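Long-range contacts in phosphotriesterase homology protein (Escherichia coli, PDB 1BF6), which hydrolyses phosphorylated glyceryl acetates and aromatic acetates and propionates as a two-zinc member of the phosphotriesterase family: residues I51-N55 with I121-I125; L178-T182 with S287-Q291. All coordinates share one frame; numbering follows the deposited sequence.

Contact 1. Residues I51-N55 with I121-I125; sequences IEMTN and IIAEI. With ZN (zinc ion), chain C; ZN (zinc ion), chain D.
Glu124 and Asn55 both hold CG in the cramped space between backbone N and carbonyl carbon (chi1 60° and 42°), which carries the Glu124 carboxylate toward the zinc ions beside Met53 and the Asn55 amide onto the backbone at Ala123. The setting is the C-terminal ends of the strands of a TIM barrel, where strand 47-52 runs out into a loop and strand 122-126 passes it on the other side of strand 75-80. Beyond CG the Glu124 chain is extended, and its carboxylate bridges the two metals: OE1 binds one zinc at 2.2 Å and OE2 the other at 2.4 Å. His157 and His185 complete the protein ligands of the first; His11, His13 and Asp242 complete those of the second. Met53 flanks this ligand, its CB 3.5 Å from OE2 of Glu124 and the two side chains crossing at about a right angle. The bent Met53 thioether then folds over the small Ala123, with CE 3.8 Å from its CB. Deeper in the barrel, CG2 of Ile51 meets CG2 of Ile121 at 4.2 Å. Backbone polar groups around the cis peptide between Ala123 and Glu124 also find partners: Glu124 N gives a weak bond to Met53 O, and Asn55 ND2 adds a weak, bent one to Glu124 O. Stronger is the nearly straight bond from Asn55 ND2 to Ala123 O, 3.1 Å at 163°, with the acceptor close to the plane of the Asn55 amide.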
ATOM      1  N   ILE A  51       0.148  -5.319   4.659  1.00  6.31           N
ATOM      2  CA  ILE A  51       1.306  -4.868   3.882  1.00  8.29           C
ATOM      3  C   ILE A  51       1.579  -3.415   4.316  1.00  7.44           C
ATOM      4  O   ILE A  51       0.828  -2.494   3.977  1.00  8.96           O
ATOM      5  CB  ILE A  51       1.040  -4.921   2.354  1.00  7.11           C
ATOM      6  CG1 ILE A  51       0.319  -6.229   1.973  1.00  9.85           C
ATOM      7  CG2 ILE A  51       2.378  -4.820   1.575  1.00  8.89           C
ATOM      8  CD1 ILE A  51       1.047  -7.516   2.374  1.00  5.95           C
ATOM      9  N   GLU A  52       2.637  -3.243   5.096  1.00  8.79           N
ATOM     10  CA  GLU A  52       3.018  -1.945   5.632  1.00  7.95           C
ATOM     11  C   GLU A  52       3.813  -1.120   4.608  1.00 10.24           C
ATOM     12  O   GLU A  52       4.878  -1.543   4.137  1.00  9.74           O
ATOM     13  CB  GLU A  52       3.767  -2.168   6.941  1.00  9.28           C
ATOM     14  CG  GLU A  52       3.392  -1.185   8.049  1.00  9.35           C
ATOM     15  CD  GLU A  52       4.165   0.111   7.970  1.00 11.57           C
ATOM     16  OE1 GLU A  52       5.157   0.170   7.211  1.00  8.50           O
ATOM     17  OE2 GLU A  52       3.795   1.073   8.681  1.00 10.18           O
ATOM     18  N   MET A  53       3.299   0.077   4.320  1.00  8.01           N
ATOM     19  CA  MET A  53       3.838   0.990   3.310  1.00  6.76           C
ATOM     20  C   MET A  53       4.783   2.108   3.741  1.00  7.13           C
ATOM     21  O   MET A  53       5.062   3.017   2.946  1.00  7.30           O
ATOM     22  CB  MET A  53       2.660   1.633   2.578  1.00  9.24           C
ATOM     23  CG  MET A  53       1.696   0.647   1.928  1.00 10.56           C
ATOM     24  SD  MET A  53       2.339  -0.050   0.377  1.00 10.03           S
ATOM     25  CE  MET A  53       2.837  -1.577   0.944  1.00  9.86           C
ATOM     26  N   THR A  54       5.247   2.061   4.981  1.00  6.33           N
ATOM     27  CA  THR A  54       6.132   3.096   5.511  1.00  7.79           C
ATOM     28  C   THR A  54       7.593   2.765   5.208  1.00  4.85           C
ATOM     29  O   THR A  54       8.142   1.861   5.820  1.00  5.84           O
ATOM     30  CB  THR A  54       5.999   3.231   7.067  1.00  8.41           C
ATOM     31  OG1 THR A  54       4.617   3.359   7.438  1.00  7.62           O
ATOM     32  CG2 THR A  54       6.754   4.454   7.574  1.00  7.66           C
ATOM     33  N   ASN A  55       8.202   3.465   4.248  1.00  8.59           N
ATOM     34  CA  ASN A  55       9.620   3.223   3.977  1.00  8.64           C
ATOM     35  C   ASN A  55      10.492   4.012   4.976  1.00 10.81           C
ATOM     36  O   ASN A  55       9.973   4.789   5.803  1.00 10.36           O
ATOM     37  CB  ASN A  55      10.017   3.419   2.495  1.00  6.69           C
ATOM     38  CG  ASN A  55       9.387   4.627   1.842  1.00  7.92           C
ATOM     39  OD1 ASN A  55       9.532   5.755   2.309  1.00  8.70           O
ATOM     40  ND2 ASN A  55       8.742   4.404   0.700  1.00  6.82           N
ATOM     41  N   ILE A 121       8.663  -5.980   0.119  1.00  6.36           N
ATOM     42  CA  ILE A 121       8.124  -5.298  -1.056  1.00  6.95           C
ATOM     43  C   ILE A 121       8.819  -3.935  -1.203  1.00  5.93           C
ATOM     44  O   ILE A 121       9.330  -3.397  -0.220  1.00  8.06           O
ATOM     45  CB  ILE A 121       6.557  -5.102  -0.911  1.00  7.47           C
ATOM     46  CG1 ILE A 121       5.917  -4.664  -2.226  1.00  9.16           C
ATOM     47  CG2 ILE A 121       6.239  -4.086   0.191  1.00  8.37           C
ATOM     48  CD1 ILE A 121       4.388  -4.794  -2.236  1.00 10.91           C
ATOM     49  N   ILE A 122       8.922  -3.451  -2.437  1.00  6.99           N
ATOM     50  CA  ILE A 122       9.531  -2.144  -2.742  1.00  7.79           C
ATOM     51  C   ILE A 122       8.309  -1.248  -2.766  1.00  6.42           C
ATOM     52  O   ILE A 122       7.509  -1.276  -3.709  1.00  6.76           O
ATOM     53  CB  ILE A 122      10.219  -2.139  -4.119  1.00  7.88           C
ATOM     54  CG1 ILE A 122      11.390  -3.130  -4.124  1.00  8.59           C
ATOM     55  CG2 ILE A 122      10.641  -0.712  -4.495  1.00  5.51           C
ATOM     56  CD1 ILE A 122      11.731  -3.628  -5.494  1.00  6.91           C
ATOM     57  N   ALA A 123       8.200  -0.387  -1.765  1.00  6.94           N
ATOM     58  CA  ALA A 123       6.960   0.394  -1.671  1.00  8.40           C
ATOM     59  C   ALA A 123       7.088   1.544  -0.664  1.00  9.27           C
ATOM     60  O   ALA A 123       8.038   1.484   0.082  1.00  7.72           O
ATOM     61  CB  ALA A 123       5.904  -0.549  -1.052  1.00  8.19           C
ATOM     62  N   GLU A 124       6.140   2.417  -0.317  1.00  7.72           N
ATOM     63  CA  GLU A 124       5.274   2.981  -1.255  1.00  7.79           C
ATOM     64  C   GLU A 124       6.016   3.982  -2.149  1.00 10.45           C
ATOM     65  O   GLU A 124       6.545   4.924  -1.546  1.00 10.06           O
ATOM     66  CB  GLU A 124       3.875   3.548  -0.897  1.00  7.73           C
ATOM     67  CG  GLU A 124       3.940   4.697   0.131  1.00  7.70           C
ATOM     68  CD  GLU A 124       2.445   5.140   0.369  1.00  6.55           C
ATOM     69  OE1 GLU A 124       2.109   5.487  -0.725  1.00  9.06           O
ATOM     70  OE2 GLU A 124       2.348   4.988   1.566  1.00  4.46           O
ATOM     71  N   ILE A 125       6.260   3.657  -3.413  1.00 10.62           N
ATOM     72  CA  ILE A 125       6.998   4.582  -4.250  1.00 10.69           C
ATOM     73  C   ILE A 125       6.025   5.462  -4.996  1.00 10.56           C
ATOM     74  O   ILE A 125       5.191   4.989  -5.772  1.00 10.44           O
ATOM     75  CB  ILE A 125       8.053   3.851  -5.135  1.00 11.31           C
ATOM     76  CG1 ILE A 125       7.396   2.910  -6.129  1.00 13.44           C
ATOM     77  CG2 ILE A 125       8.994   3.014  -4.231  1.00 12.67           C
ATOM     78  CD1 ILE A 125       8.396   2.313  -7.127  1.00 15.11           C
TER
HETATM   79 ZN    ZN C   1       0.151   5.102   2.468  1.00 12.00          ZN
HETATM   80 ZN    ZN D 293       0.322   6.739  -0.449  1.00 15.00          ZN

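Contact 2. Residues L178-T182 with S287-Q291; sequences LSRVT and SQFFQ
This contact is a mixed one, an aromatic wedge combined with a single side-chain-to-backbone hydrogen bond, and it joins the start of barrel strand 181-183 to the C-terminal tail of the chain near the end of helix 275-289. Phe289 supplies the aromatic part and the acceptor, Arg180 the donor. Phe289 gives the largest share of the buried area; with CG anti to the backbone N (chi1 -174°) its ring is directed from the helix onto the strand. There its CZ comes 3.5 Å from CB of Thr182, while CE2 lies 3.5 Å from the carbonyl O of Ser179; the carbonyl carbon of Val181 meets the ring edge near its plane. CG2 of Thr182 packs alongside CB, 3.6 Å from the same CZ. Arg180 starts out away from the tail, but bends at chi2 and chi3 bring its guanidinium back over it. NH1 then donates to Phe289 O at 3.0 Å with an N-H...O angle of 175°; the donor sits on a lone pair, and the acceptor lies almost exactly in the guanidinium plane. The same NH1 stands 4.2 Å above one face of the Phe289 ring, offset toward its rim. Arg180 CZ is 5.5 Å from the ring centroid, long for a cation-pi contact, so the attraction is weak at most. The C-terminal carboxylate of Gln291 contributes only nearby opposite charge. A leucine at Arg180 would probably leave the Phe289 carbonyl without this donor and the terminal carboxylate without its neighbouring positive charge. Arg180 is also one of the residues that bind beta-D-glucose, as are Asp177 and His147 close by. Around the contact, Tyr204 of strand 204-207 meets Phe289 edge-to-face, Met238 of strand 237-239 packs on both Thr182 and Phe289, and Val181 faces helix 164-173.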
ATOM      1  N   LEU A 178       4.829  -5.964 -15.545  1.00  8.75           N
ATOM      2  CA  LEU A 178       3.765  -5.212 -14.871  1.00  7.82           C
ATOM      3  C   LEU A 178       2.838  -5.994 -13.945  1.00 11.27           C
ATOM      4  O   LEU A 178       2.163  -5.394 -13.094  1.00 10.75           O
ATOM      5  CB  LEU A 178       2.978  -4.343 -15.859  1.00  8.92           C
ATOM      6  CG  LEU A 178       3.786  -3.282 -16.626  1.00  8.48           C
ATOM      7  CD1 LEU A 178       2.875  -2.434 -17.492  1.00  9.66           C
ATOM      8  CD2 LEU A 178       4.573  -2.407 -15.664  1.00  8.15           C
ATOM      9  N   SER A 179       2.834  -7.322 -14.070  1.00  9.59           N
ATOM     10  CA  SER A 179       2.005  -8.157 -13.204  1.00 10.48           C
ATOM     11  C   SER A 179       2.617  -8.184 -11.802  1.00 10.32           C
ATOM     12  O   SER A 179       2.017  -8.695 -10.856  1.00 10.18           O
ATOM     13  CB  SER A 179       1.884  -9.581 -13.763  1.00 11.50           C
ATOM     14  OG  SER A 179       3.091 -10.309 -13.609  1.00 12.94           O
ATOM     15  N   ARG A 180       3.825  -7.634 -11.681  1.00  9.66           N
ATOM     16  CA  ARG A 180       4.523  -7.580 -10.400  1.00  8.35           C
ATOM     17  C   ARG A 180       4.446  -6.169  -9.784  1.00  6.99           C
ATOM     18  O   ARG A 180       5.126  -5.865  -8.803  1.00  7.72           O
ATOM     19  CB  ARG A 180       5.973  -8.040 -10.575  1.00 10.18           C
ATOM     20  CG  ARG A 180       6.106  -9.445 -11.196  1.00  9.66           C
ATOM     21  CD  ARG A 180       5.436 -10.523 -10.322  1.00  8.45           C
ATOM     22  NE  ARG A 180       6.110 -10.689  -9.036  1.00 12.90           N
ATOM     23  CZ  ARG A 180       5.501 -10.733  -7.850  1.00 15.94           C
ATOM     24  NH1 ARG A 180       4.177 -10.634  -7.758  1.00 16.42           N
ATOM     25  NH2 ARG A 180       6.227 -10.815  -6.741  1.00 18.66           N
ATOM     26  N   VAL A 181       3.578  -5.337 -10.359  1.00  7.86           N
ATOM     27  CA  VAL A 181       3.354  -3.963  -9.901  1.00  7.31           C
ATOM     28  C   VAL A 181       1.875  -3.771  -9.495  1.00  8.63           C
ATOM     29  O   VAL A 181       0.964  -4.262 -10.170  1.00  7.77           O
ATOM     30  CB  VAL A 181       3.665  -2.945 -11.035  1.00  6.48           C
ATOM     31  CG1 VAL A 181       3.382  -1.514 -10.574  1.00  5.29           C
ATOM     32  CG2 VAL A 181       5.122  -3.081 -11.489  1.00  4.88           C
ATOM     33  N   THR A 182       1.653  -3.076  -8.385  1.00  8.12           N
ATOM     34  CA  THR A 182       0.300  -2.767  -7.925  1.00  7.94           C
ATOM     35  C   THR A 182       0.231  -1.239  -7.738  1.00  7.39           C
ATOM     36  O   THR A 182       1.080  -0.657  -7.065  1.00  7.73           O
ATOM     37  CB  THR A 182      -0.075  -3.545  -6.641  1.00 10.02           C
ATOM     38  OG1 THR A 182      -1.442  -3.271  -6.310  1.00 11.32           O
ATOM     39  CG2 THR A 182       0.827  -3.188  -5.463  1.00  8.98           C
ATOM     40  N   SER A 287      -2.579 -13.213  -1.854  1.00 12.80           N
ATOM     41  CA  SER A 287      -1.820 -14.456  -1.760  1.00 14.80           C
ATOM     42  C   SER A 287      -1.018 -14.701  -3.042  1.00 13.86           C
ATOM     43  O   SER A 287       0.108 -15.171  -2.981  1.00 17.16           O
ATOM     44  CB  SER A 287      -2.757 -15.637  -1.500  1.00 15.57           C
ATOM     45  OG  SER A 287      -3.405 -15.498  -0.244  1.00 19.96           O
ATOM     46  N   GLN A 288      -1.596 -14.351  -4.188  1.00 14.51           N
ATOM     47  CA  GLN A 288      -0.934 -14.531  -5.479  1.00 16.52           C
ATOM     48  C   GLN A 288       0.100 -13.439  -5.749  1.00 17.01           C
ATOM     49  O   GLN A 288       1.156 -13.708  -6.334  1.00 17.45           O
ATOM     50  CB  GLN A 288      -1.964 -14.522  -6.619  1.00 19.74           C
ATOM     51  CG  GLN A 288      -3.076 -15.567  -6.490  1.00 28.13           C
ATOM     52  CD  GLN A 288      -4.191 -15.412  -7.530  1.00 33.69           C
ATOM     53  OE1 GLN A 288      -4.347 -14.355  -8.156  1.00 38.92           O
ATOM     54  NE2 GLN A 288      -4.986 -16.469  -7.701  1.00 36.74           N
ATOM     55  N   PHE A 289      -0.175 -12.222  -5.277  1.00 12.22           N
ATOM     56  CA  PHE A 289       0.702 -11.080  -5.535  1.00 11.83           C
ATOM     57  C   PHE A 289       1.871 -10.852  -4.586  1.00 12.27           C
ATOM     58  O   PHE A 289       3.009 -10.663  -5.036  1.00 11.14           O
ATOM     59  CB  PHE A 289      -0.142  -9.798  -5.642  1.00  9.37           C
ATOM     60  CG  PHE A 289       0.641  -8.577  -6.046  1.00  8.62           C
ATOM     61  CD1 PHE A 289       1.277  -7.783  -5.082  1.00  9.10           C
ATOM     62  CD2 PHE A 289       0.742  -8.219  -7.384  1.00  8.24           C
ATOM     63  CE1 PHE A 289       2.007  -6.649  -5.456  1.00  9.06           C
ATOM     64  CE2 PHE A 289       1.471  -7.081  -7.773  1.00  9.03           C
ATOM     65  CZ  PHE A 289       2.102  -6.297  -6.803  1.00  8.77           C
ATOM     66  N   PHE A 290       1.592 -10.863  -3.288  1.00 10.42           N
ATOM     67  CA  PHE A 290       2.598 -10.594  -2.261  1.00 15.64           C
ATOM     68  C   PHE A 290       3.576 -11.694  -1.926  1.00 19.68           C
ATOM     69  O   PHE A 290       4.580 -11.447  -1.251  1.00 21.46           O
ATOM     70  CB  PHE A 290       1.927 -10.068  -0.982  1.00 13.83           C
ATOM     71  CG  PHE A 290       1.225  -8.764  -1.182  1.00 13.91           C
ATOM     72  CD1 PHE A 290       1.953  -7.604  -1.466  1.00 12.95           C
ATOM     73  CD2 PHE A 290      -0.162  -8.697  -1.177  1.00 13.84           C
ATOM     74  CE1 PHE A 290       1.302  -6.396  -1.752  1.00 11.68           C
ATOM     75  CE2 PHE A 290      -0.826  -7.492  -1.462  1.00 12.39           C
ATOM     76  CZ  PHE A 290      -0.094  -6.341  -1.752  1.00 12.87           C
ATOM     77  N   GLN A 291       3.303 -12.903  -2.402  1.00 22.73           N
ATOM     78  CA  GLN A 291       4.187 -14.022  -2.128  1.00 25.32           C
ATOM     79  C   GLN A 291       5.248 -14.218  -3.211  1.00 27.31           C
ATOM     80  O   GLN A 291       6.334 -14.718  -2.851  1.00 28.87           O
ATOM     81  CB  GLN A 291       3.366 -15.290  -1.900  1.00 25.21           C
ATOM     82  CG  GLN A 291       2.423 -15.148  -0.712  1.00 25.19           C
ATOM     83  CD  GLN A 291       1.868 -16.468  -0.247  1.00 26.33           C
ATOM     84  OE1 GLN A 291       0.880 -16.964  -0.791  1.00 27.65           O
ATOM     85  NE2 GLN A 291       2.507 -17.054   0.762  1.00 26.17           N
ATOM     86  OXT GLN A 291       5.006 -13.827  -4.381  1.00 29.01           O
TER

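The two contacts follow one another along the chain, contact 1 closing before contact 2 opens, and their centres lie about 13 Å apart within one TIM barrel. Strands 122-126 and 181-183 belong to the same parallel sheet, separated by strand 154-157. Contact 1 reaches from the barrel interior up to the zinc site, where strand 47-52 ends, whereas contact 2 lies where strand 181-183 begins, at the other end of the barrel. Phe290 links them directly: its CE1 is 3.5 Å from Ile121 CD1, and its CZ is 3.7 Å from Ile51 CG1. Phe290, next to last in the chain, therefore packs into the barrel interior, on the side of contact 1 away from the metals.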